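Side-chain contacts in dehydroquinate synthase (Thermus thermophilus, PDB 1UJN), which probably catalyses the conversion of 3-deoxy-D-arabino-heptulosonate 7-phosphate to 3-dehydroquinate with release of phosphate, the second step of chorismate biosynthesis, using NAD(+) and a divalent metal: residues H54-P59 with L74-E79; G60-K65 with E138-V143; E68-V73 with A104-R109; A115-T118 with A122-D125. All blocks are in the same frame, centred on the assembly; numbering follows the deposited sequence.

Interaction 1: residues H54-P59 with L74-E79; sequences HLLGLP and LSWLAE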
loop_
_atom_site.group_PDB
_atom_site.type_symbol
_atom_site.label_atom_id
_atom_site.label_comp_id
_atom_site.label_asym_id
_atom_site.label_seq_id
_atom_site.Cartn_x
_atom_site.Cartn_y
_atom_site.Cartn_z
ATOM N N HIS A 54 9.525 -18.593 -12.437
ATOM C CA HIS A 54 9.904 -18.318 -11.053
ATOM C C HIS A 54 8.781 -18.708 -10.101
ATOM O O HIS A 54 7.710 -18.099 -10.119
ATOM C CB HIS A 54 10.222 -16.833 -10.886
ATOM C CG HIS A 54 11.218 -16.315 -11.874
ATOM N ND1 HIS A 54 12.487 -16.840 -11.997
ATOM C CD2 HIS A 54 11.127 -15.329 -12.798
ATOM C CE1 HIS A 54 13.134 -16.200 -12.954
ATOM N NE2 HIS A 54 12.332 -15.279 -13.457
ATOM N N LEU A 55 9.031 -19.720 -9.272
ATOM C CA LEU A 55 8.030 -20.193 -8.317
ATOM C C LEU A 55 8.584 -20.288 -6.907
ATOM O O LEU A 55 9.726 -20.695 -6.712
ATOM C CB LEU A 55 7.509 -21.575 -8.718
ATOM C CG LEU A 55 6.677 -21.747 -9.990
ATOM C CD1 LEU A 55 7.570 -21.672 -11.217
ATOM C CD2 LEU A 55 5.970 -23.095 -9.932
ATOM N N LEU A 56 7.762 -19.923 -5.926
ATOM C CA LEU A 56 8.155 -19.979 -4.523
ATOM C C LEU A 56 7.014 -20.589 -3.725
ATOM O O LEU A 56 5.880 -20.085 -3.757
ATOM C CB LEU A 56 8.464 -18.577 -3.981
ATOM C CG LEU A 56 8.813 -18.531 -2.486
ATOM C CD1 LEU A 56 10.124 -19.282 -2.241
ATOM C CD2 LEU A 56 8.937 -17.090 -2.015
ATOM N N GLY A 57 7.316 -21.681 -3.024
ATOM C CA GLY A 57 6.318 -22.362 -2.221
ATOM C C GLY A 57 6.381 -21.913 -0.775
ATOM O O GLY A 57 7.456 -21.640 -0.245
ATOM N N LEU A 58 5.223 -21.830 -0.137
ATOM C CA LEU A 58 5.153 -21.397 1.245
ATOM C C LEU A 58 4.145 -22.230 2.010
ATOM O O LEU A 58 3.206 -22.774 1.432
ATOM C CB LEU A 58 4.712 -19.933 1.321
ATOM C CG LEU A 58 5.506 -18.836 0.619
ATOM C CD1 LEU A 58 4.735 -17.531 0.725
ATOM C CD2 LEU A 58 6.879 -18.700 1.241
ATOM N N PRO A 59 4.345 -22.369 3.326
ATOM C CA PRO A 59 3.377 -23.151 4.091
ATOM C C PRO A 59 2.153 -22.252 4.238
ATOM O O PRO A 59 2.293 -21.047 4.447
ATOM C CB PRO A 59 4.082 -23.371 5.430
ATOM C CG PRO A 59 5.538 -23.351 5.055
ATOM C CD PRO A 59 5.593 -22.186 4.088
ATOM N N LEU A 74 9.300 -10.473 -0.808
ATOM C CA LEU A 74 9.744 -9.265 -1.499
ATOM C C LEU A 74 11.201 -9.378 -1.969
ATOM O O LEU A 74 11.527 -9.028 -3.102
ATOM C CB LEU A 74 9.569 -8.046 -0.587
ATOM C CG LEU A 74 8.115 -7.634 -0.320
ATOM C CD1 LEU A 74 8.068 -6.689 0.873
ATOM C CD2 LEU A 74 7.519 -6.964 -1.562
ATOM N N SER A 75 12.080 -9.866 -1.101
ATOM C CA SER A 75 13.484 -10.011 -1.477
ATOM C C SER A 75 13.647 -11.056 -2.573
ATOM O O SER A 75 14.539 -10.952 -3.418
ATOM C CB SER A 75 14.323 -10.386 -0.257
ATOM O OG SER A 75 14.497 -9.258 0.585
ATOM N N TRP A 76 12.772 -12.056 -2.564
ATOM C CA TRP A 76 12.815 -13.112 -3.567
ATOM C C TRP A 76 12.519 -12.494 -4.934
ATOM O O TRP A 76 13.210 -12.775 -5.914
ATOM C CB TRP A 76 11.790 -14.202 -3.222
ATOM C CG TRP A 76 11.709 -15.307 -4.225
ATOM C CD1 TRP A 76 12.672 -16.232 -4.512
ATOM C CD2 TRP A 76 10.613 -15.584 -5.101
ATOM N NE1 TRP A 76 12.245 -17.067 -5.517
ATOM C CE2 TRP A 76 10.984 -16.692 -5.897
ATOM C CE3 TRP A 76 9.353 -15.005 -5.291
ATOM C CZ2 TRP A 76 10.137 -17.230 -6.870
ATOM C CZ3 TRP A 76 8.507 -15.545 -6.263
ATOM C CH2 TRP A 76 8.908 -16.646 -7.037
ATOM N N LEU A 77 11.502 -11.634 -4.993
ATOM C CA LEU A 77 11.141 -10.968 -6.242
ATOM C C LEU A 77 12.269 -10.036 -6.693
ATOM O O LEU A 77 12.653 -10.028 -7.864
ATOM C CB LEU A 77 9.849 -10.163 -6.060
ATOM C CG LEU A 77 8.582 -10.963 -5.742
ATOM C CD1 LEU A 77 7.409 -10.024 -5.493
ATOM C CD2 LEU A 77 8.272 -11.881 -6.901
ATOM N N ALA A 78 12.796 -9.257 -5.753
ATOM C CA ALA A 78 13.878 -8.320 -6.031
ATOM C C ALA A 78 15.092 -9.056 -6.590
ATOM O O ALA A 78 15.685 -8.636 -7.578
ATOM C CB ALA A 78 14.263 -7.576 -4.757
ATOM N N GLU A 79 15.454 -10.153 -5.939
ATOM C CA GLU A 79 16.593 -10.961 -6.358
ATOM C C GLU A 79 16.518 -11.366 -7.828
ATOM O O GLU A 79 17.533 -11.384 -8.525
ATOM C CB GLU A 79 16.683 -12.211 -5.482
ATOM C CG GLU A 79 17.641 -13.265 -5.998
ATOM C CD GLU A 79 17.696 -14.479 -5.100
ATOM O OE1 GLU A 79 17.073 -14.441 -4.015
ATOM O OE2 GLU A 79 18.365 -15.469 -5.474
HETATM O O HOH W 1 12.430 -20.177 -5.887
#
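W76 carries the whole contact from the L74-E79 side: its indole leaves helix 67-80 and lies against H54, L55 and L56 of the strand. CG stands anti to the backbone N (chi1 177°), which swings the ring away from the helix toward strand 55-58. L56 covers one face. Its CB sits 3.5 Å from the centroid of the six-membered ring of W76 and 7° off the normal, a CH-pi contact by both measures. CD2 of L56 reaches the same face near the ring fusion, 3.8 Å from CD2 of W76; the leucine and indole side chains run past one another in opposed senses. The far corner of the benzene ring is held against the strand backbone: CZ2 of W76 is 3.4 Å from C of L55, approached obliquely, while O of H54 lies close to the ring plane at the edge, 3.6 Å from CH2 of W76. No direct hydrogen bond joins the segments. Instead one water donates to O of L55 (2.9 Å) and accepts a weak bond from NE1 of W76 (3.1 Å), so the indole N-H is tied indirectly to the backbone. L77, whose CB points away from the strand, packs on A32 and V103. Within this chain the strand is an edge strand of the main sheet, hydrogen-bonded to strand 31-36; helix 67-80 covers it, while S75 and A78 touch the second subunit.

Interaction 2: residues G60-K65 with E138-V143; sequences GGEAAK and EGKNLV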
loop_
_atom_site.group_PDB
_atom_site.type_symbol
_atom_site.label_atom_id
_atom_site.label_comp_id
_atom_site.label_asym_id
_atom_site.label_seq_id
_atom_site.Cartn_x
_atom_site.Cartn_y
_atom_site.Cartn_z
ATOM N N GLY A 60 0.963 -22.825 4.104
ATOM C CA GLY A 60 -0.242 -22.034 4.255
ATOM C C GLY A 60 -0.479 -21.797 5.732
ATOM O O GLY A 60 0.368 -22.131 6.556
ATOM N N GLY A 61 -1.623 -21.228 6.084
ATOM C CA GLY A 61 -1.886 -20.983 7.490
ATOM C C GLY A 61 -1.526 -19.566 7.880
ATOM O O GLY A 61 -0.926 -18.833 7.096
ATOM N N GLU A 62 -1.879 -19.189 9.102
ATOM C CA GLU A 62 -1.625 -17.843 9.604
ATOM C C GLU A 62 -0.149 -17.442 9.674
ATOM O O GLU A 62 0.177 -16.252 9.636
ATOM C CB GLU A 62 -2.267 -17.692 10.981
ATOM C CG GLU A 62 -3.783 -17.776 10.955
ATOM C CD GLU A 62 -4.404 -16.646 10.162
ATOM O OE1 GLU A 62 -4.004 -15.487 10.385
ATOM O OE2 GLU A 62 -5.295 -16.908 9.327
ATOM N N ALA A 63 0.737 -18.425 9.786
ATOM C CA ALA A 63 2.172 -18.149 9.860
ATOM C C ALA A 63 2.675 -17.464 8.593
ATOM O O ALA A 63 3.684 -16.758 8.623
ATOM C CB ALA A 63 2.948 -19.450 10.100
ATOM N N ALA A 64 1.974 -17.669 7.483
ATOM C CA ALA A 64 2.359 -17.060 6.209
ATOM C C ALA A 64 2.067 -15.561 6.197
ATOM O O ALA A 64 2.659 -14.809 5.417
ATOM C CB ALA A 64 1.619 -17.735 5.057
ATOM N N LYS A 65 1.147 -15.132 7.054
ATOM C CA LYS A 65 0.776 -13.725 7.128
ATOM C C LYS A 65 1.580 -13.015 8.211
ATOM O O LYS A 65 1.033 -12.561 9.217
ATOM C CB LYS A 65 -0.729 -13.597 7.384
ATOM C CG LYS A 65 -1.570 -14.042 6.195
ATOM C CD LYS A 65 -3.063 -14.103 6.506
ATOM C CE LYS A 65 -3.620 -12.766 6.980
ATOM N NZ LYS A 65 -5.106 -12.845 7.141
ATOM N N GLU A 138 0.666 -7.837 17.836
ATOM C CA GLU A 138 -0.402 -7.100 18.498
ATOM C C GLU A 138 -1.801 -7.452 17.996
ATOM O O GLU A 138 -2.796 -7.062 18.608
ATOM C CB GLU A 138 -0.190 -5.591 18.338
ATOM C CG GLU A 138 1.045 -5.018 19.035
ATOM C CD GLU A 138 2.354 -5.478 18.418
ATOM O OE1 GLU A 138 2.369 -5.801 17.213
ATOM O OE2 GLU A 138 3.378 -5.496 19.134
ATOM N N GLY A 139 -1.892 -8.170 16.882
ATOM C CA GLY A 139 -3.209 -8.522 16.386
ATOM C C GLY A 139 -3.283 -8.966 14.941
ATOM O O GLY A 139 -2.382 -8.708 14.148
ATOM N N LYS A 140 -4.381 -9.633 14.605
ATOM C CA LYS A 140 -4.604 -10.132 13.257
ATOM C C LYS A 140 -4.968 -9.008 12.296
ATOM O O LYS A 140 -5.635 -8.048 12.676
ATOM C CB LYS A 140 -5.750 -11.148 13.248
ATOM C CG LYS A 140 -5.522 -12.391 14.091
ATOM C CD LYS A 140 -4.462 -13.283 13.486
ATOM C CE LYS A 140 -4.390 -14.609 14.232
ATOM N NZ LYS A 140 -3.361 -15.523 13.667
ATOM N N ASN A 141 -4.519 -9.146 11.053
ATOM C CA ASN A 141 -4.828 -8.197 9.986
ATOM C C ASN A 141 -4.733 -6.715 10.346
ATOM O O ASN A 141 -5.696 -5.967 10.164
ATOM C CB ASN A 141 -6.233 -8.491 9.465
ATOM C CG ASN A 141 -6.410 -9.939 9.052
ATOM O OD1 ASN A 141 -5.682 -10.439 8.197
ATOM N ND2 ASN A 141 -7.378 -10.623 9.662
ATOM N N LEU A 142 -3.575 -6.283 10.831
ATOM C CA LEU A 142 -3.407 -4.884 11.199
ATOM C C LEU A 142 -2.580 -4.103 10.185
ATOM O O LEU A 142 -2.444 -2.888 10.296
ATOM C CB LEU A 142 -2.767 -4.781 12.584
ATOM C CG LEU A 142 -3.609 -5.354 13.729
ATOM C CD1 LEU A 142 -2.838 -5.237 15.035
ATOM C CD2 LEU A 142 -4.924 -4.608 13.823
ATOM N N VAL A 143 -2.028 -4.807 9.203
ATOM C CA VAL A 143 -1.212 -4.182 8.165
ATOM C C VAL A 143 -1.665 -4.748 6.831
ATOM O O VAL A 143 -1.835 -5.957 6.688
ATOM C CB VAL A 143 0.288 -4.493 8.354
ATOM C CG1 VAL A 143 1.121 -3.731 7.316
ATOM C CG2 VAL A 143 0.719 -4.105 9.771
#
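CG lies anti to the carbonyl carbon in both K65 and N141 (chi1 of N141 -54°), and a bend at chi3 of K65 (58°) brings NZ to the amide. The partners belong to two loops of the Rossmann-like N-terminal domain: G60-K65, with a 3-10 turn at 62-64, and E138-V143, which links the antiparallel strands 131-136 and 144-146 and ends in a classic beta bulge where L142 and V143 both face I134. NZ of K65 donates to OD1 of N141 over 2.7 Å, in the carbonyl plane on a lone pair, with a C=O...N angle of 140°. The same ammonium forms a salt bridge with D98, so two oxygens grip it. A leucine in place of N141 would probably leave the buried K65 ammonium without one of these acceptors, relying more heavily on D98. K140, predicted to bind NAD(+), bends at chi2 and reaches E62 in a longer, weak salt bridge. The stronger partner of E62 OE1 is ND2 of N135, whose OD1 in turn accepts from N of N141. K140 crosses E62 obliquely, its NZ 3.3 Å from OE1 of E62 and 3.6 Å from CG of E62.

Interaction 3: residues E68-V73 with A104-R109; sequences EVYGKV and AATYLR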
loop_
_atom_site.group_PDB
_atom_site.type_symbol
_atom_site.label_atom_id
_atom_site.label_comp_id
_atom_site.label_asym_id
_atom_site.label_seq_id
_atom_site.Cartn_x
_atom_site.Cartn_y
_atom_site.Cartn_z
ATOM N N GLU A 68 7.937 -11.390 8.552
ATOM C CA GLU A 68 9.083 -12.168 8.111
ATOM C C GLU A 68 8.870 -12.787 6.733
ATOM O O GLU A 68 9.742 -12.702 5.868
ATOM C CB GLU A 68 9.401 -13.275 9.121
ATOM C CG GLU A 68 10.651 -14.056 8.763
ATOM C CD GLU A 68 11.857 -13.153 8.556
ATOM O OE1 GLU A 68 12.346 -12.574 9.552
ATOM O OE2 GLU A 68 12.307 -13.012 7.395
ATOM N N VAL A 69 7.714 -13.404 6.523
ATOM C CA VAL A 69 7.437 -14.033 5.234
ATOM C C VAL A 69 7.265 -12.962 4.155
ATOM O O VAL A 69 7.672 -13.147 3.006
ATOM C CB VAL A 69 6.178 -14.916 5.314
ATOM C CG1 VAL A 69 5.887 -15.546 3.964
ATOM C CG2 VAL A 69 6.386 -16.000 6.356
ATOM N N TYR A 70 6.670 -11.840 4.547
ATOM C CA TYR A 70 6.446 -10.709 3.652
ATOM C C TYR A 70 7.797 -10.222 3.121
ATOM O O TYR A 70 7.987 -10.049 1.912
ATOM C CB TYR A 70 5.728 -9.602 4.437
ATOM C CG TYR A 70 5.605 -8.251 3.751
ATOM C CD1 TYR A 70 4.826 -8.087 2.603
ATOM C CD2 TYR A 70 6.238 -7.129 4.278
ATOM C CE1 TYR A 70 4.684 -6.828 2.001
ATOM C CE2 TYR A 70 6.101 -5.860 3.684
ATOM C CZ TYR A 70 5.325 -5.721 2.551
ATOM O OH TYR A 70 5.191 -4.475 1.973
ATOM N N GLY A 71 8.740 -10.015 4.034
ATOM C CA GLY A 71 10.057 -9.562 3.641
ATOM C C GLY A 71 10.766 -10.577 2.769
ATOM O O GLY A 71 11.455 -10.211 1.822
ATOM N N LYS A 72 10.591 -11.856 3.089
ATOM C CA LYS A 72 11.222 -12.929 2.326
ATOM C C LYS A 72 10.727 -12.948 0.885
ATOM O O LYS A 72 11.520 -13.045 -0.047
ATOM C CB LYS A 72 10.940 -14.288 2.975
ATOM C CG LYS A 72 11.779 -15.422 2.397
ATOM C CD LYS A 72 11.598 -16.712 3.191
ATOM C CE LYS A 72 10.307 -17.417 2.821
ATOM N NZ LYS A 72 10.485 -18.242 1.591
ATOM N N VAL A 73 9.413 -12.851 0.705
ATOM C CA VAL A 73 8.846 -12.863 -0.640
ATOM C C VAL A 73 9.309 -11.645 -1.433
ATOM O O VAL A 73 9.677 -11.762 -2.600
ATOM C CB VAL A 73 7.299 -12.908 -0.599
ATOM C CG1 VAL A 73 6.741 -12.948 -2.024
ATOM C CG2 VAL A 73 6.837 -14.140 0.182
ATOM N N ALA A 104 2.101 -7.954 -3.768
ATOM C CA ALA A 104 1.852 -7.333 -5.075
ATOM C C ALA A 104 1.512 -5.853 -4.933
ATOM O O ALA A 104 1.928 -5.030 -5.752
ATOM C CB ALA A 104 0.711 -8.048 -5.791
ATOM N N ALA A 105 0.741 -5.515 -3.903
ATOM C CA ALA A 105 0.346 -4.133 -3.678
ATOM C C ALA A 105 1.507 -3.214 -3.344
ATOM O O ALA A 105 1.431 -2.013 -3.598
ATOM C CB ALA A 105 -0.693 -4.057 -2.559
ATOM N N THR A 106 2.588 -3.771 -2.806
ATOM C CA THR A 106 3.704 -2.946 -2.379
ATOM C C THR A 106 5.043 -3.122 -3.074
ATOM O O THR A 106 5.901 -2.248 -2.964
ATOM C CB THR A 106 3.903 -3.099 -0.863
ATOM O OG1 THR A 106 4.148 -4.476 -0.550
ATOM C CG2 THR A 106 2.640 -2.626 -0.117
ATOM N N TYR A 107 5.236 -4.236 -3.772
ATOM C CA TYR A 107 6.493 -4.457 -4.485
ATOM C C TYR A 107 6.566 -3.380 -5.569
ATOM O O TYR A 107 5.661 -3.276 -6.399
ATOM C CB TYR A 107 6.516 -5.853 -5.126
ATOM C CG TYR A 107 7.795 -6.142 -5.896
ATOM C CD1 TYR A 107 9.025 -6.187 -5.245
ATOM C CD2 TYR A 107 7.775 -6.330 -7.280
ATOM C CE1 TYR A 107 10.210 -6.409 -5.950
ATOM C CE2 TYR A 107 8.957 -6.552 -7.998
ATOM C CZ TYR A 107 10.169 -6.588 -7.321
ATOM O OH TYR A 107 11.345 -6.800 -8.013
ATOM N N LEU A 108 7.633 -2.579 -5.547
ATOM C CA LEU A 108 7.820 -1.481 -6.502
ATOM C C LEU A 108 6.605 -0.550 -6.504
ATOM O O LEU A 108 6.293 0.096 -7.500
ATOM C CB LEU A 108 8.073 -2.033 -7.910
ATOM C CG LEU A 108 9.300 -2.945 -8.039
ATOM C CD1 LEU A 108 9.424 -3.453 -9.467
ATOM C CD2 LEU A 108 10.550 -2.183 -7.623
ATOM N N ARG A 109 5.939 -0.486 -5.357
ATOM C CA ARG A 109 4.753 0.327 -5.133
ATOM C C ARG A 109 3.519 -0.203 -5.855
ATOM O O ARG A 109 2.544 0.523 -6.051
ATOM C CB ARG A 109 4.999 1.805 -5.501
ATOM C CG ARG A 109 6.190 2.430 -4.773
ATOM C CD ARG A 109 6.117 3.954 -4.763
ATOM N NE ARG A 109 7.295 4.552 -4.140
ATOM C CZ ARG A 109 8.406 4.879 -4.793
ATOM N NH1 ARG A 109 8.501 4.668 -6.103
ATOM N NH2 ARG A 109 9.424 5.424 -4.133
#
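The Y70 ring meets T106 at its edge, with OG1 of T106 close to the ring plane, while the ring of F102 from helix 94-106 is stacked with it. The bond across the contact runs from OH of Y70, as donor, to OG1 of T106 over 2.7 Å. The CZ-OH...OG1 angle from Y70 to T106 is 115°, close to the natural bend of a phenol hydroxyl, which together with the in-plane approach suits conjugation of the O-H with the ring. T106 places its hydroxyl between the backbone N and the carbonyl carbon (chi1 59°). From there OG1 also bonds O of F102, one helical turn back, so it accepts from Y70 while donating to O of F102. With a phenylalanine in place of Y70, T106 OG1 would probably be left without its donor. The link ties helix 67-80 to the last residues of helix 94-106, just where a type II turn from T106 to R109 begins. V103 of helix 94-106 packs on Y70; V143 and F102 of the second subunit touch Y70 and T106 respectively, so the contact lies in the dimer interface.

Interaction 4: residues A115-T118 with A122-D125; sequences AFPT and AIVD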
loop_
_atom_site.group_PDB
_atom_site.type_symbol
_atom_site.label_atom_id
_atom_site.label_comp_id
_atom_site.label_asym_id
_atom_site.label_seq_id
_atom_site.Cartn_x
_atom_site.Cartn_y
_atom_site.Cartn_z
ATOM N N ALA A 115 -5.194 -14.235 -8.997
ATOM C CA ALA A 115 -5.500 -15.139 -7.901
ATOM C C ALA A 115 -6.066 -16.468 -8.390
ATOM O O ALA A 115 -6.924 -16.501 -9.270
ATOM C CB ALA A 115 -6.489 -14.482 -6.957
ATOM N N PHE A 116 -5.570 -17.557 -7.813
ATOM C CA PHE A 116 -6.046 -18.901 -8.140
ATOM C C PHE A 116 -6.409 -19.532 -6.801
ATOM O O PHE A 116 -5.628 -20.289 -6.218
ATOM C CB PHE A 116 -4.952 -19.707 -8.829
ATOM C CG PHE A 116 -4.546 -19.147 -10.159
ATOM C CD1 PHE A 116 -3.624 -18.110 -10.238
ATOM C CD2 PHE A 116 -5.109 -19.635 -11.334
ATOM C CE1 PHE A 116 -3.266 -17.564 -11.477
ATOM C CE2 PHE A 116 -4.757 -19.095 -12.574
ATOM C CZ PHE A 116 -3.836 -18.059 -12.642
ATOM N N PRO A 117 -7.602 -19.209 -6.285
ATOM C CA PRO A 117 -8.051 -19.747 -4.999
ATOM C C PRO A 117 -8.195 -21.265 -5.008
ATOM O O PRO A 117 -8.663 -21.853 -5.981
ATOM C CB PRO A 117 -9.370 -19.009 -4.756
ATOM C CG PRO A 117 -9.887 -18.785 -6.143
ATOM C CD PRO A 117 -8.648 -18.377 -6.910
ATOM N N THR A 118 -7.766 -21.896 -3.922
ATOM C CA THR A 118 -7.839 -23.348 -3.816
ATOM C C THR A 118 -8.637 -23.827 -2.601
ATOM O O THR A 118 -8.530 -24.987 -2.195
ATOM C CB THR A 118 -6.425 -23.966 -3.776
ATOM O OG1 THR A 118 -5.686 -23.401 -2.693
ATOM C CG2 THR A 118 -5.692 -23.685 -5.087
ATOM N N ALA A 122 -11.709 -19.042 0.152
ATOM C CA ALA A 122 -11.012 -18.098 -0.716
ATOM C C ALA A 122 -11.865 -17.758 -1.936
ATOM O O ALA A 122 -11.856 -16.622 -2.408
ATOM C CB ALA A 122 -9.669 -18.669 -1.155
ATOM N N ILE A 123 -12.604 -18.741 -2.446
ATOM C CA ILE A 123 -13.463 -18.511 -3.599
ATOM C C ILE A 123 -14.643 -17.607 -3.234
ATOM O O ILE A 123 -14.905 -16.609 -3.904
ATOM C CB ILE A 123 -14.024 -19.848 -4.156
ATOM C CG1 ILE A 123 -12.880 -20.713 -4.693
ATOM C CG2 ILE A 123 -15.051 -19.568 -5.261
ATOM C CD1 ILE A 123 -13.327 -22.078 -5.211
ATOM N N VAL A 124 -15.337 -17.958 -2.156
ATOM C CA VAL A 124 -16.520 -17.228 -1.706
ATOM C C VAL A 124 -16.258 -15.876 -1.059
ATOM O O VAL A 124 -17.040 -14.943 -1.237
ATOM C CB VAL A 124 -17.352 -18.094 -0.700
ATOM C CG1 VAL A 124 -18.532 -17.297 -0.150
ATOM C CG2 VAL A 124 -17.856 -19.344 -1.397
ATOM N N ASP A 125 -15.151 -15.758 -0.335
ATOM C CA ASP A 125 -14.866 -14.523 0.374
ATOM C C ASP A 125 -13.689 -13.679 -0.122
ATOM O O ASP A 125 -13.799 -12.458 -0.212
ATOM C CB ASP A 125 -14.685 -14.847 1.859
ATOM C CG ASP A 125 -14.723 -13.615 2.735
ATOM O OD1 ASP A 125 -15.643 -12.786 2.551
ATOM O OD2 ASP A 125 -13.844 -13.479 3.613
#
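P117 is the residue of the A115-T118 segment whose side chain meets A122 and I123, at the end of strand 112-117. Its CB points at the following helix and lies 3.6 Å from CB of A122, the closest approach between the segments. The backbones are correspondingly near, with 5.5 Å between CA of P117 and CA of A122. One atom further round the proline ring, CG lies 3.8 Å from CG1 of I123; CB of P117 is 3.9 Å from the same CG1, so this methylene spans the CB-CG side of the ring. I123 can offer CG1 because its chi1 of -65° sets that branch beside the backbone N. The P117 and I123 side chains cross at about a right angle. All the touching groups are apolar and buried. At T118, just past the strand and predicted to bind NAD(+), the bond to CB points away from the helix. This is a tight strand-to-helix connection, closed within a few residues, with A122 and I123 themselves inside a wider pi-type turn (122-125). Strand 112-117 runs between strands 87-92 and 151-155; P117 and I123 both touch A154 of the latter, while I123 and V124 pack on helix 199-216 and V124 also on helix 164-181.

Interactions 1, 2 and 3 lie on one side of the chain's centre and touch one another: the centres of 1 and 3 are 9 Å apart, those of 2 and 3 about 14 Å. Helix 67-80 serves both 1 and 3, its W76 facing the edge strand and its Y70 facing helix 94-106. Along the chain, 3 and 4 are both nested inside the loop closed by interaction 2, whereas 1 crosses 2 and 3. Interaction 4 touches none of the others, its nearest atoms about 9 to 10 Å away, but shares the main sheet with 1. The first three contacts border the second subunit, and 2 and 4 include predicted NAD(+)-binding residues; interaction 2 thus does both.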